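Local coordinates for NDP-N-acetyl-D-galactosaminuronic acid dehydrogenase (Methanosarcina mazei Go1, PDB 3G79), which probably catalyses the two-step, NAD-dependent oxidation of UDP-N-acetyl-mannosamine to the corresponding uronate, at residues L47-N52 with E91-F96; S97-L102 with R131-Y136; A104-I109 with V144-I149; K135-G140 with E172-A177. All blocks are in the same frame, centred on the assembly; numbering follows the deposited sequence.

Interaction 1: residues L47-N52 with E91-F96; sequences LGFQRN and ECTPDF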
loop_
_atom_site.group_PDB
_atom_site.type_symbol
_atom_site.label_atom_id
_atom_site.label_comp_id
_atom_site.label_asym_id
_atom_site.label_seq_id
_atom_site.Cartn_x
_atom_site.Cartn_y
_atom_site.Cartn_z
ATOM N N LEU A 47 -29.479 -2.929 29.895
ATOM C CA LEU A 47 -29.587 -1.683 30.612
ATOM C C LEU A 47 -28.675 -0.703 29.946
ATOM O O LEU A 47 -27.530 -1.036 29.622
ATOM C CB LEU A 47 -29.142 -1.874 32.060
ATOM C CG LEU A 47 -29.953 -2.836 32.946
ATOM C CD1 LEU A 47 -29.270 -3.012 34.266
ATOM C CD2 LEU A 47 -31.399 -2.387 33.180
ATOM N N GLY A 48 -29.184 0.501 29.708
ATOM C CA GLY A 48 -28.369 1.619 29.275
ATOM C C GLY A 48 -28.210 2.609 30.432
ATOM O O GLY A 48 -29.193 2.995 31.122
ATOM N N PHE A 49 -26.976 3.049 30.622
ATOM C CA PHE A 49 -26.635 3.828 31.771
ATOM C C PHE A 49 -26.433 5.299 31.430
ATOM O O PHE A 49 -25.581 5.651 30.586
ATOM C CB PHE A 49 -25.448 3.185 32.497
ATOM C CG PHE A 49 -25.823 1.890 33.157
ATOM C CD1 PHE A 49 -26.451 1.893 34.403
ATOM C CD2 PHE A 49 -25.625 0.667 32.491
ATOM C CE1 PHE A 49 -26.855 0.724 34.987
ATOM C CE2 PHE A 49 -26.033 -0.508 33.067
ATOM C CZ PHE A 49 -26.655 -0.492 34.300
ATOM N N GLN A 50 -27.280 6.119 32.072
ATOM C CA GLN A 50 -27.241 7.597 32.040
ATOM C C GLN A 50 -27.443 8.312 33.405
ATOM O O GLN A 50 -28.426 8.078 34.105
ATOM C CB GLN A 50 -28.317 8.125 31.095
ATOM C CG GLN A 50 -27.792 8.864 29.895
ATOM C CD GLN A 50 -27.006 10.102 30.247
ATOM O OE1 GLN A 50 -26.063 10.461 29.547
ATOM N NE2 GLN A 50 -27.362 10.739 31.325
ATOM N N ARG A 51 -26.528 9.203 33.765
ATOM C CA ARG A 51 -26.747 10.193 34.849
ATOM C C ARG A 51 -27.925 11.138 34.495
ATOM O O ARG A 51 -28.269 11.279 33.325
ATOM C CB ARG A 51 -25.466 11.038 34.984
ATOM C CG ARG A 51 -24.982 11.394 36.403
ATOM C CD ARG A 51 -24.339 12.779 36.412
ATOM N NE ARG A 51 -22.939 12.815 36.874
ATOM C CZ ARG A 51 -21.853 12.771 36.083
ATOM N NH1 ARG A 51 -21.962 12.660 34.757
ATOM N NH2 ARG A 51 -20.637 12.839 36.626
ATOM N N ASN A 52 -28.548 11.795 35.473
ATOM C CA ASN A 52 -29.182 13.099 35.171
ATOM C C ASN A 52 -28.134 14.210 35.079
ATOM O O ASN A 52 -28.082 15.095 35.947
ATOM C CB ASN A 52 -30.261 13.518 36.171
ATOM C CG ASN A 52 -30.652 15.018 36.041
ATOM O OD1 ASN A 52 -31.069 15.646 37.020
ATOM N ND2 ASN A 52 -30.489 15.595 34.838
ATOM N N GLU A 91 -34.038 -0.732 28.834
ATOM C CA GLU A 91 -34.418 0.273 29.808
ATOM C C GLU A 91 -33.195 1.129 30.069
ATOM O O GLU A 91 -32.080 0.610 30.151
ATOM C CB GLU A 91 -34.855 -0.388 31.113
ATOM C CG GLU A 91 -35.320 0.595 32.174
ATOM C CD GLU A 91 -35.410 -0.027 33.560
ATOM O OE1 GLU A 91 -35.589 0.746 34.549
ATOM O OE2 GLU A 91 -35.286 -1.279 33.650
ATOM N N CYS A 92 -33.412 2.434 30.173
ATOM C CA CYS A 92 -32.374 3.379 30.541
ATOM C C CYS A 92 -32.547 3.740 32.018
ATOM O O CYS A 92 -33.658 4.028 32.484
ATOM C CB CYS A 92 -32.474 4.617 29.651
ATOM S SG CYS A 92 -31.083 5.772 29.684
ATOM N N THR A 93 -31.449 3.679 32.758
ATOM C CA THR A 93 -31.445 3.970 34.193
ATOM C C THR A 93 -30.201 4.759 34.607
ATOM O O THR A 93 -29.125 4.564 34.025
ATOM C CB THR A 93 -31.599 2.693 35.047
ATOM O OG1 THR A 93 -31.802 3.031 36.435
ATOM C CG2 THR A 93 -30.375 1.761 34.895
ATOM N N PRO A 94 -30.376 5.709 35.569
ATOM C CA PRO A 94 -29.335 6.548 36.233
ATOM C C PRO A 94 -28.609 5.781 37.348
ATOM O O PRO A 94 -27.657 6.275 37.972
ATOM C CB PRO A 94 -30.170 7.683 36.839
ATOM C CG PRO A 94 -31.519 6.989 37.171
ATOM C CD PRO A 94 -31.746 6.161 35.938
ATOM N N ASP A 95 -29.073 4.561 37.566
ATOM C CA ASP A 95 -28.656 3.758 38.687
ATOM C C ASP A 95 -27.562 2.723 38.324
ATOM O O ASP A 95 -27.832 1.550 38.058
ATOM C CB ASP A 95 -29.900 3.096 39.317
ATOM C CG ASP A 95 -29.566 2.296 40.532
ATOM O OD1 ASP A 95 -28.435 2.501 41.051
ATOM O OD2 ASP A 95 -30.425 1.490 40.956
ATOM N N PHE A 96 -26.319 3.183 38.402
ATOM C CA PHE A 96 -25.130 2.417 38.058
ATOM C C PHE A 96 -24.876 1.163 38.889
ATOM O O PHE A 96 -24.172 0.220 38.434
ATOM C CB PHE A 96 -23.951 3.325 38.156
ATOM C CG PHE A 96 -23.846 4.269 37.028
ATOM C CD1 PHE A 96 -23.026 3.977 35.944
ATOM C CD2 PHE A 96 -24.541 5.474 37.041
ATOM C CE1 PHE A 96 -22.895 4.873 34.897
ATOM C CE2 PHE A 96 -24.418 6.366 35.984
ATOM C CZ PHE A 96 -23.605 6.065 34.914
#
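Gly48 is bracketed by Glu91 and Thr93 of the neighbouring strand, the two strands running parallel with their short axes 4.7 Å apart and 34° between their directions. In the usual parallel pattern Gly48 spends both its N-H and its C=O on the residues either side of Cys92: Gly48 N donates to Glu91 O at 2.9 Å, and Thr93 N donates to Gly48 O, also at 2.9 Å. Just past the strand end Gln50 N still reaches Thr93 O at 3.1 Å.

Leu47, Phe49, Glu91 and Thr93 share one face of the sheet. Phe49 lies alongside Thr93, and Phe49 CE1 meets the methyl CG2 of Thr93 at 3.7 Å. The same ring turns its edge to Asp95 O, 3.3 Å from Phe49 CE1. Phe96 packs obliquely against it, with Phe96 CE1 3.9 Å from Phe49 CB and the ring planes at 32°. A flat aromatic suits position 49, since it can meet Thr93, Asp95 O, Phe96 and Leu24 of strand 20-24 at once; the beta-branched threonine suits an extended strand and adds a methyl to the same patch. On the other face Cys92 SG rests against Gln50 CB at 3.9 Å, near helix 59-63.

Strand 45-49 also bonds to strand 20-24, while strand 90-93 forms the outer border of the sheet: this is the edge of a Rossmann-type NAD-binding domain, in the 3-2-1-4-5-6 strand order of that fold.

Interaction 2: residues S97-L102 with R131-Y136; sequences SRISEL and RNVGKY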
loop_
_atom_site.group_PDB
_atom_site.type_symbol
_atom_site.label_atom_id
_atom_site.label_comp_id
_atom_site.label_asym_id
_atom_site.label_seq_id
_atom_site.Cartn_x
_atom_site.Cartn_y
_atom_site.Cartn_z
ATOM N N SER A 97 -25.460 1.161 40.090
ATOM C CA SER A 97 -25.369 0.038 41.027
ATOM C C SER A 97 -25.868 -1.233 40.383
ATOM O O SER A 97 -25.375 -2.317 40.678
ATOM C CB SER A 97 -26.133 0.327 42.340
ATOM O OG SER A 97 -27.512 0.020 42.219
ATOM N N ARG A 98 -26.841 -1.097 39.499
ATOM C CA ARG A 98 -27.367 -2.238 38.739
ATOM C C ARG A 98 -26.406 -2.878 37.714
ATOM O O ARG A 98 -26.754 -3.876 37.064
ATOM C CB ARG A 98 -28.603 -1.818 37.964
ATOM C CG ARG A 98 -29.740 -1.334 38.764
ATOM C CD ARG A 98 -30.942 -1.730 37.956
ATOM N NE ARG A 98 -32.008 -0.759 38.018
ATOM C CZ ARG A 98 -33.068 -0.771 37.219
ATOM N NH1 ARG A 98 -33.205 -1.727 36.278
ATOM N NH2 ARG A 98 -33.996 0.185 37.396
ATOM N N ILE A 99 -25.245 -2.277 37.505
ATOM C CA ILE A 99 -24.174 -2.957 36.769
ATOM C C ILE A 99 -23.977 -4.308 37.466
ATOM O O ILE A 99 -23.812 -5.367 36.824
ATOM C CB ILE A 99 -22.857 -2.117 36.774
ATOM C CG1 ILE A 99 -22.983 -0.912 35.822
ATOM C CG2 ILE A 99 -21.632 -2.974 36.443
ATOM C CD1 ILE A 99 -22.051 0.226 36.214
ATOM N N SER A 100 -24.073 -4.279 38.789
ATOM C CA SER A 100 -23.982 -5.508 39.547
ATOM C C SER A 100 -24.813 -6.674 39.037
ATOM O O SER A 100 -24.397 -7.819 39.221
ATOM C CB SER A 100 -24.179 -5.276 41.031
ATOM O OG SER A 100 -22.933 -4.905 41.592
ATOM N N GLU A 101 -25.960 -6.410 38.414
ATOM C CA GLU A 101 -26.864 -7.495 38.042
ATOM C C GLU A 101 -26.457 -8.168 36.708
ATOM O O GLU A 101 -27.115 -9.098 36.268
ATOM C CB GLU A 101 -28.314 -6.985 37.895
ATOM C CG GLU A 101 -28.904 -6.078 39.030
ATOM C CD GLU A 101 -30.153 -5.270 38.573
ATOM O OE1 GLU A 101 -30.938 -4.814 39.455
ATOM O OE2 GLU A 101 -30.349 -5.106 37.340
ATOM N N LEU A 102 -25.399 -7.697 36.052
ATOM C CA LEU A 102 -25.163 -8.076 34.654
ATOM C C LEU A 102 -24.154 -9.166 34.418
ATOM O O LEU A 102 -23.245 -9.369 35.213
ATOM C CB LEU A 102 -24.732 -6.866 33.817
ATOM C CG LEU A 102 -25.529 -5.606 34.069
ATOM C CD1 LEU A 102 -24.836 -4.450 33.380
ATOM C CD2 LEU A 102 -26.924 -5.837 33.545
ATOM N N ARG A 131 -14.519 3.651 36.036
ATOM C CA ARG A 131 -14.709 3.764 37.480
ATOM C C ARG A 131 -16.099 3.246 37.874
ATOM O O ARG A 131 -16.226 2.313 38.665
ATOM C CB ARG A 131 -14.480 5.203 37.945
ATOM C CG ARG A 131 -12.980 5.681 37.940
ATOM C CD ARG A 131 -12.657 6.678 39.101
ATOM N NE ARG A 131 -11.489 7.557 38.922
ATOM C CZ ARG A 131 -11.543 8.779 38.373
ATOM N NH1 ARG A 131 -10.446 9.538 38.288
ATOM N NH2 ARG A 131 -12.699 9.263 37.893
ATOM N N ASN A 132 -17.164 3.790 37.304
ATOM C CA ASN A 132 -18.477 3.273 37.677
ATOM C C ASN A 132 -18.595 1.765 37.518
ATOM O O ASN A 132 -19.081 1.066 38.436
ATOM C CB ASN A 132 -19.580 3.963 36.923
ATOM C CG ASN A 132 -20.060 5.205 37.622
ATOM O OD1 ASN A 132 -20.591 6.084 36.969
ATOM N ND2 ASN A 132 -19.898 5.284 38.960
ATOM N N VAL A 133 -18.153 1.265 36.357
ATOM C CA VAL A 133 -18.008 -0.177 36.169
ATOM C C VAL A 133 -17.187 -0.861 37.288
ATOM O O VAL A 133 -17.697 -1.768 37.965
ATOM C CB VAL A 133 -17.468 -0.503 34.772
ATOM C CG1 VAL A 133 -17.147 -2.007 34.626
ATOM C CG2 VAL A 133 -18.492 -0.095 33.780
ATOM N N GLY A 134 -15.932 -0.434 37.477
ATOM C CA GLY A 134 -15.101 -1.018 38.513
ATOM C C GLY A 134 -15.848 -1.051 39.842
ATOM O O GLY A 134 -15.826 -2.054 40.543
ATOM N N LYS A 135 -16.533 0.050 40.154
ATOM C CA LYS A 135 -17.228 0.255 41.401
ATOM C C LYS A 135 -18.216 -0.835 41.668
ATOM O O LYS A 135 -18.436 -1.182 42.828
ATOM C CB LYS A 135 -17.953 1.599 41.377
ATOM C CG LYS A 135 -18.634 2.010 42.678
ATOM C CD LYS A 135 -18.345 3.488 43.035
ATOM C CE LYS A 135 -18.867 4.468 41.959
ATOM N NZ LYS A 135 -17.889 5.565 41.621
ATOM N N TYR A 136 -18.828 -1.381 40.612
ATOM C CA TYR A 136 -19.927 -2.339 40.830
ATOM C C TYR A 136 -19.621 -3.741 40.265
ATOM O O TYR A 136 -20.437 -4.673 40.346
ATOM C CB TYR A 136 -21.254 -1.754 40.336
ATOM C CG TYR A 136 -21.724 -0.552 41.127
ATOM C CD1 TYR A 136 -22.212 -0.697 42.442
ATOM C CD2 TYR A 136 -21.676 0.738 40.585
ATOM C CE1 TYR A 136 -22.638 0.405 43.195
ATOM C CE2 TYR A 136 -22.111 1.862 41.341
ATOM C CZ TYR A 136 -22.588 1.677 42.638
ATOM O OH TYR A 136 -23.019 2.740 43.390
#
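Ser97 lies over the ring of Tyr136, where the 3-10 turn 97-101 meets the last turn of helix 124-136. The CH-pi contact is nearly axial: Ser97 CA stands 3.4 Å from the centroid of the Tyr136 ring, only 6° off the normal, and Ser97 CB adds a touch at Tyr136 CE1 of 3.6 Å. Lys135 CG packs on the opposite face, offset toward the rim, so the phenol is held between backbone and aliphatic chain. Ser97 OG is turned to Asp95.

One hydrogen bond joins the two segments. Ser100 OG donates to Tyr136 O at 2.8 Å, in the carbonyl plane and on a lone pair, satisfying a carbonyl at the helix end; a small hydroxyl suits this close approach of the backbones.

The apolar part belongs to Ile99. Its side chain crosses that of Tyr136 at about a right angle, Ile99 CB against Tyr136 CB at 3.9 Å. With CG1 swung beside its own backbone N (chi1 -74°), the longer branch carries Ile99 CD1 to the helix backbone at Asn132 O, 3.8 Å away, and close to Val133 CG2. Replacing Tyr136 by an alanine would probably leave Ser97 without the ring surface it packs on and open a gap beside Lys135.

The chemistry is therefore divided: a directional bond fixes the helix terminus, while aromatic and aliphatic surfaces seat the turn against it.

Interaction 3: residues A104-I109 with V144-I149; sequences AVTLAI and VLESTI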
loop_
_atom_site.group_PDB
_atom_site.type_symbol
_atom_site.label_atom_id
_atom_site.label_comp_id
_atom_site.label_asym_id
_atom_site.label_seq_id
_atom_site.Cartn_x
_atom_site.Cartn_y
_atom_site.Cartn_z
ATOM N N ALA A 104 -22.619 -8.926 31.247
ATOM C CA ALA A 104 -21.588 -8.130 30.584
ATOM C C ALA A 104 -21.936 -6.667 30.547
ATOM O O ALA A 104 -23.111 -6.309 30.475
ATOM C CB ALA A 104 -21.309 -8.640 29.155
ATOM N N VAL A 105 -20.910 -5.827 30.594
ATOM C CA VAL A 105 -21.083 -4.400 30.461
ATOM C C VAL A 105 -20.111 -3.896 29.429
ATOM O O VAL A 105 -18.946 -4.250 29.447
ATOM C CB VAL A 105 -20.793 -3.647 31.748
ATOM C CG1 VAL A 105 -21.154 -2.202 31.598
ATOM C CG2 VAL A 105 -21.575 -4.237 32.858
ATOM N N THR A 106 -20.618 -3.001 28.594
ATOM C CA THR A 106 -19.896 -2.342 27.520
ATOM C C THR A 106 -19.749 -0.810 27.796
ATOM O O THR A 106 -20.710 -0.149 28.244
ATOM C CB THR A 106 -20.652 -2.662 26.229
ATOM O OG1 THR A 106 -19.864 -3.526 25.418
ATOM C CG2 THR A 106 -21.047 -1.439 25.493
ATOM N N LEU A 107 -18.543 -0.278 27.565
ATOM C CA LEU A 107 -18.274 1.170 27.620
ATOM C C LEU A 107 -18.136 1.730 26.253
ATOM O O LEU A 107 -17.110 1.546 25.594
ATOM C CB LEU A 107 -16.977 1.502 28.363
ATOM C CG LEU A 107 -17.136 1.031 29.799
ATOM C CD1 LEU A 107 -16.194 -0.129 30.038
ATOM C CD2 LEU A 107 -16.879 2.188 30.709
ATOM N N ALA A 108 -19.174 2.456 25.870
ATOM C CA ALA A 108 -19.340 3.019 24.547
ATOM C C ALA A 108 -19.444 4.521 24.690
ATOM O O ALA A 108 -20.368 5.145 24.216
ATOM C CB ALA A 108 -20.631 2.424 23.890
ATOM N N ILE A 109 -18.476 5.109 25.358
ATOM C CA ILE A 109 -18.622 6.477 25.771
ATOM C C ILE A 109 -17.870 7.332 24.773
ATOM O O ILE A 109 -16.694 7.039 24.483
ATOM C CB ILE A 109 -18.128 6.635 27.209
ATOM C CG1 ILE A 109 -19.201 6.138 28.181
ATOM C CG2 ILE A 109 -17.719 8.092 27.498
ATOM C CD1 ILE A 109 -18.748 5.960 29.610
ATOM N N VAL A 144 -16.288 -4.743 28.434
ATOM C CA VAL A 144 -15.757 -4.439 27.113
ATOM C C VAL A 144 -15.573 -2.941 26.852
ATOM O O VAL A 144 -16.520 -2.161 26.924
ATOM C CB VAL A 144 -16.639 -4.997 25.955
ATOM C CG1 VAL A 144 -15.870 -4.921 24.628
ATOM C CG2 VAL A 144 -17.007 -6.424 26.211
ATOM N N LEU A 145 -14.347 -2.562 26.498
ATOM C CA LEU A 145 -14.109 -1.244 25.946
ATOM C C LEU A 145 -14.506 -1.189 24.470
ATOM O O LEU A 145 -13.840 -1.810 23.611
ATOM C CB LEU A 145 -12.650 -0.834 26.114
ATOM C CG LEU A 145 -12.040 -0.699 27.523
ATOM C CD1 LEU A 145 -10.885 0.289 27.547
ATOM C CD2 LEU A 145 -13.065 -0.228 28.492
ATOM N N GLU A 146 -15.576 -0.425 24.201
ATOM C CA GLU A 146 -16.004 -0.115 22.839
ATOM C C GLU A 146 -15.509 1.252 22.331
ATOM O O GLU A 146 -15.397 1.435 21.129
ATOM C CB GLU A 146 -17.535 -0.216 22.681
ATOM C CG GLU A 146 -18.092 -1.626 22.725
ATOM C CD GLU A 146 -19.624 -1.684 22.575
ATOM O OE1 GLU A 146 -20.323 -0.740 23.026
ATOM O OE2 GLU A 146 -20.131 -2.676 22.013
ATOM N N SER A 147 -15.208 2.197 23.228
ATOM C CA SER A 147 -14.671 3.534 22.842
ATOM C C SER A 147 -13.288 3.400 22.173
ATOM O O SER A 147 -12.489 2.540 22.520
ATOM C CB SER A 147 -14.552 4.474 24.050
ATOM O OG SER A 147 -15.731 4.501 24.865
ATOM N N THR A 148 -13.008 4.265 21.204
ATOM C CA THR A 148 -11.711 4.293 20.524
ATOM C C THR A 148 -10.601 4.642 21.527
ATOM O O THR A 148 -10.635 5.693 22.138
ATOM C CB THR A 148 -11.774 5.319 19.356
ATOM O OG1 THR A 148 -12.716 4.873 18.365
ATOM C CG2 THR A 148 -10.389 5.546 18.733
ATOM N N ILE A 149 -9.653 3.736 21.735
ATOM C CA ILE A 149 -8.582 3.961 22.717
ATOM C C ILE A 149 -7.224 3.833 22.060
ATOM O O ILE A 149 -7.153 3.466 20.888
ATOM C CB ILE A 149 -8.698 3.055 23.950
ATOM C CG1 ILE A 149 -8.857 1.583 23.527
ATOM C CG2 ILE A 149 -9.862 3.553 24.859
ATOM C CD1 ILE A 149 -9.028 0.548 24.705
#
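The side chains of Glu146 and Thr106 cross at about a right angle, which brings the flat carboxylate of Glu146 up to Thr106 and to the methyl of Ala108. The fit of Glu146 OE1 against these two residues is doubtful in detail, because the model places it too close to Thr106. Glu146 OE2 has its polar partners outside the segments, a hydrogen bond with Tyr214 and a salt bridge to Arg197. Beyond CG, which is anti to the carbonyl carbon (chi1 -71°), the glutamate chain is extended, long enough for OE2 to reach both. A glutamine here would probably leave Arg197 without its counter-charge.

The backbones are parallel. Val144 N donates to Val105 O, and Leu107 N donates to Val144 O at 2.8 Å. Where strand 142-145 ends, Leu107 O is gripped by two amides, Glu146 N at 2.9 Å and Ser147 N at 3.1 Å. Ser147 OG then donates to Ile109 O at 2.7 Å, its short side chain letting the two loops close together. Leu107 and Leu145 lie side by side, Leu107 CD1 to Leu145 CD2 3.5 Å, branched apolar groups fitted to a buried sheet face.

These strands are the two ends of a beta-alpha-beta crossover through helix 124-136. That helix packs on Leu107, helix 154-166 packs on Leu145, and helix 204-214 covers Val144 on the other face, while strand 20-24 flanks 104-107.

Interaction 4: residues K135-G140 with E172-A177; sequences KYLKPG and EDFALA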
loop_
_atom_site.group_PDB
_atom_site.type_symbol
_atom_site.label_atom_id
_atom_site.label_comp_id
_atom_site.label_asym_id
_atom_site.label_seq_id
_atom_site.Cartn_x
_atom_site.Cartn_y
_atom_site.Cartn_z
ATOM N N LYS A 135 -16.533 0.050 40.154
ATOM C CA LYS A 135 -17.228 0.255 41.401
ATOM C C LYS A 135 -18.216 -0.835 41.668
ATOM O O LYS A 135 -18.436 -1.182 42.828
ATOM C CB LYS A 135 -17.953 1.599 41.377
ATOM C CG LYS A 135 -18.634 2.010 42.678
ATOM C CD LYS A 135 -18.345 3.488 43.035
ATOM C CE LYS A 135 -18.867 4.468 41.959
ATOM N NZ LYS A 135 -17.889 5.565 41.621
ATOM N N TYR A 136 -18.828 -1.381 40.612
ATOM C CA TYR A 136 -19.927 -2.339 40.830
ATOM C C TYR A 136 -19.621 -3.741 40.265
ATOM O O TYR A 136 -20.437 -4.673 40.346
ATOM C CB TYR A 136 -21.254 -1.754 40.336
ATOM C CG TYR A 136 -21.724 -0.552 41.127
ATOM C CD1 TYR A 136 -22.212 -0.697 42.442
ATOM C CD2 TYR A 136 -21.676 0.738 40.585
ATOM C CE1 TYR A 136 -22.638 0.405 43.195
ATOM C CE2 TYR A 136 -22.111 1.862 41.341
ATOM C CZ TYR A 136 -22.588 1.677 42.638
ATOM O OH TYR A 136 -23.019 2.740 43.390
ATOM N N LEU A 137 -18.400 -3.872 39.756
ATOM C CA LEU A 137 -17.909 -5.113 39.164
ATOM C C LEU A 137 -18.048 -6.330 40.092
ATOM O O LEU A 137 -17.725 -6.250 41.297
ATOM C CB LEU A 137 -16.445 -4.945 38.714
ATOM C CG LEU A 137 -15.839 -6.038 37.836
ATOM C CD1 LEU A 137 -16.630 -6.195 36.529
ATOM C CD2 LEU A 137 -14.403 -5.689 37.551
ATOM N N LYS A 138 -18.532 -7.444 39.523
ATOM C CA LYS A 138 -18.696 -8.710 40.241
ATOM C C LYS A 138 -17.925 -9.811 39.520
ATOM O O LYS A 138 -17.654 -9.693 38.355
ATOM C CB LYS A 138 -20.176 -9.084 40.396
ATOM C CG LYS A 138 -21.009 -8.054 41.174
ATOM C CD LYS A 138 -21.175 -8.333 42.679
ATOM C CE LYS A 138 -20.173 -7.557 43.549
ATOM N NZ LYS A 138 -20.750 -7.106 44.856
ATOM N N PRO A 139 -17.540 -10.875 40.233
ATOM C CA PRO A 139 -16.814 -12.013 39.656
ATOM C C PRO A 139 -17.542 -12.636 38.477
ATOM O O PRO A 139 -18.756 -12.840 38.556
ATOM C CB PRO A 139 -16.816 -13.024 40.806
ATOM C CG PRO A 139 -16.860 -12.159 42.060
ATOM C CD PRO A 139 -17.597 -10.922 41.717
ATOM N N GLY A 140 -16.814 -12.964 37.412
ATOM C CA GLY A 140 -17.421 -13.562 36.236
ATOM C C GLY A 140 -18.075 -12.628 35.219
ATOM O O GLY A 140 -18.404 -13.029 34.112
ATOM N N GLU A 172 -8.707 -13.273 35.851
ATOM C CA GLU A 172 -8.902 -14.317 36.826
ATOM C C GLU A 172 -10.322 -14.172 37.307
ATOM O O GLU A 172 -11.121 -15.067 37.102
ATOM C CB GLU A 172 -7.926 -14.197 37.993
ATOM C CG GLU A 172 -6.483 -13.986 37.628
ATOM C CD GLU A 172 -5.659 -13.637 38.843
ATOM O OE1 GLU A 172 -6.010 -14.136 39.942
ATOM O OE2 GLU A 172 -4.669 -12.863 38.717
ATOM N N ASP A 173 -10.647 -13.032 37.923
ATOM C CA ASP A 173 -11.987 -12.816 38.482
ATOM C C ASP A 173 -13.020 -12.359 37.469
ATOM O O ASP A 173 -14.176 -12.705 37.574
ATOM C CB ASP A 173 -11.932 -11.832 39.659
ATOM C CG ASP A 173 -11.093 -12.350 40.806
ATOM O OD1 ASP A 173 -10.162 -11.643 41.257
ATOM O OD2 ASP A 173 -11.358 -13.482 41.254
ATOM N N PHE A 174 -12.610 -11.544 36.503
ATOM C CA PHE A 174 -13.527 -11.032 35.506
ATOM C C PHE A 174 -12.821 -10.999 34.154
ATOM O O PHE A 174 -11.577 -11.120 34.086
ATOM C CB PHE A 174 -14.084 -9.665 35.932
ATOM C CG PHE A 174 -13.040 -8.586 36.025
ATOM C CD1 PHE A 174 -12.696 -7.832 34.900
ATOM C CD2 PHE A 174 -12.413 -8.303 37.240
ATOM C CE1 PHE A 174 -11.746 -6.819 34.959
ATOM C CE2 PHE A 174 -11.441 -7.282 37.319
ATOM C CZ PHE A 174 -11.109 -6.538 36.160
ATOM N N ALA A 175 -13.619 -10.886 33.090
ATOM C CA ALA A 175 -13.142 -10.933 31.714
ATOM C C ALA A 175 -13.093 -9.510 31.133
ATOM O O ALA A 175 -13.979 -8.684 31.412
ATOM C CB ALA A 175 -14.077 -11.817 30.901
ATOM N N LEU A 176 -12.078 -9.225 30.311
ATOM C CA LEU A 176 -11.855 -7.884 29.799
ATOM C C LEU A 176 -11.526 -7.931 28.324
ATOM O O LEU A 176 -10.606 -8.635 27.921
ATOM C CB LEU A 176 -10.671 -7.252 30.504
ATOM C CG LEU A 176 -10.570 -5.782 30.891
ATOM C CD1 LEU A 176 -9.105 -5.367 31.109
ATOM C CD2 LEU A 176 -11.301 -4.769 30.077
ATOM N N ALA A 177 -12.214 -7.117 27.537
ATOM C CA ALA A 177 -12.018 -7.137 26.096
ATOM C C ALA A 177 -11.971 -5.732 25.535
ATOM O O ALA A 177 -12.244 -4.780 26.262
ATOM C CB ALA A 177 -13.115 -7.916 25.433
#
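Gly140 N donates to Asp173 O at 2.7 Å in a nearly linear bond, and this single backbone bond ties together two loops of the Rossmann-type domain. Both lead into neighbouring parallel strands: 135-140 runs from the end of helix 124-136 toward strand 142-145, and 172-177 enters strand 175-178. The bond thus lies at the start of the strand pair, which continues with backbone bonds from Ala175 to Met141 and Val143. Pro139 CA also approaches the same oxygen, Asp173 O, at 3.4 Å, a weaker CH...O contact beside the amide bond.

Residue types follow the backbone. Gly140 has a positive phi of 83°, and a side chain there would be jammed against the carbonyl oxygen of Pro139. Pro139, its phi fixed by the ring, keeps the chain extended just before the turn at Gly140. Asp173 leaves its carbonyl to Gly140 and uses its carboxylate on the Lys169 amide and the Lys7 ammonium, so that both oxygens have partners while the loop is anchored to its surroundings.

Leu137, the first residue to leave helical geometry, points toward the other segment and supplies the apolar half of the contact. Its CG is anti to the backbone N (chi1 -169°), which sends the branched end across to Phe174 at about a right angle. The Phe174 ring also meets Leu162 of helix 154-166. The methyl CD2 of Leu137 sits over the centre of the Phe174 ring, 3.3 Å from the centroid and 14° off the normal.

Overall arrangement
All four contacts lie in the NAD-binding domain and are arranged around one sheet. Interaction 1 closes its outer edge, and interaction 2, centred about 11 Å away, follows directly along the chain; Phe96 O meets Tyr136 CD2 at 3.3 Å. Interactions 2 and 4 share Lys135 and Tyr136, so one helix end serves both, their centres about 10 Å apart. Interaction 3 is the buried middle: Val105 packs against Ile99 and Val133 of interaction 2, and Leu145 N lies 3.1 Å from Ala177 O of interaction 4, probably a hydrogen bond. Ile109 of interaction 3 touches the probable GxGxxG loop and Gln50 of interaction 1 lies near it, consistent with both bordering the NAD site.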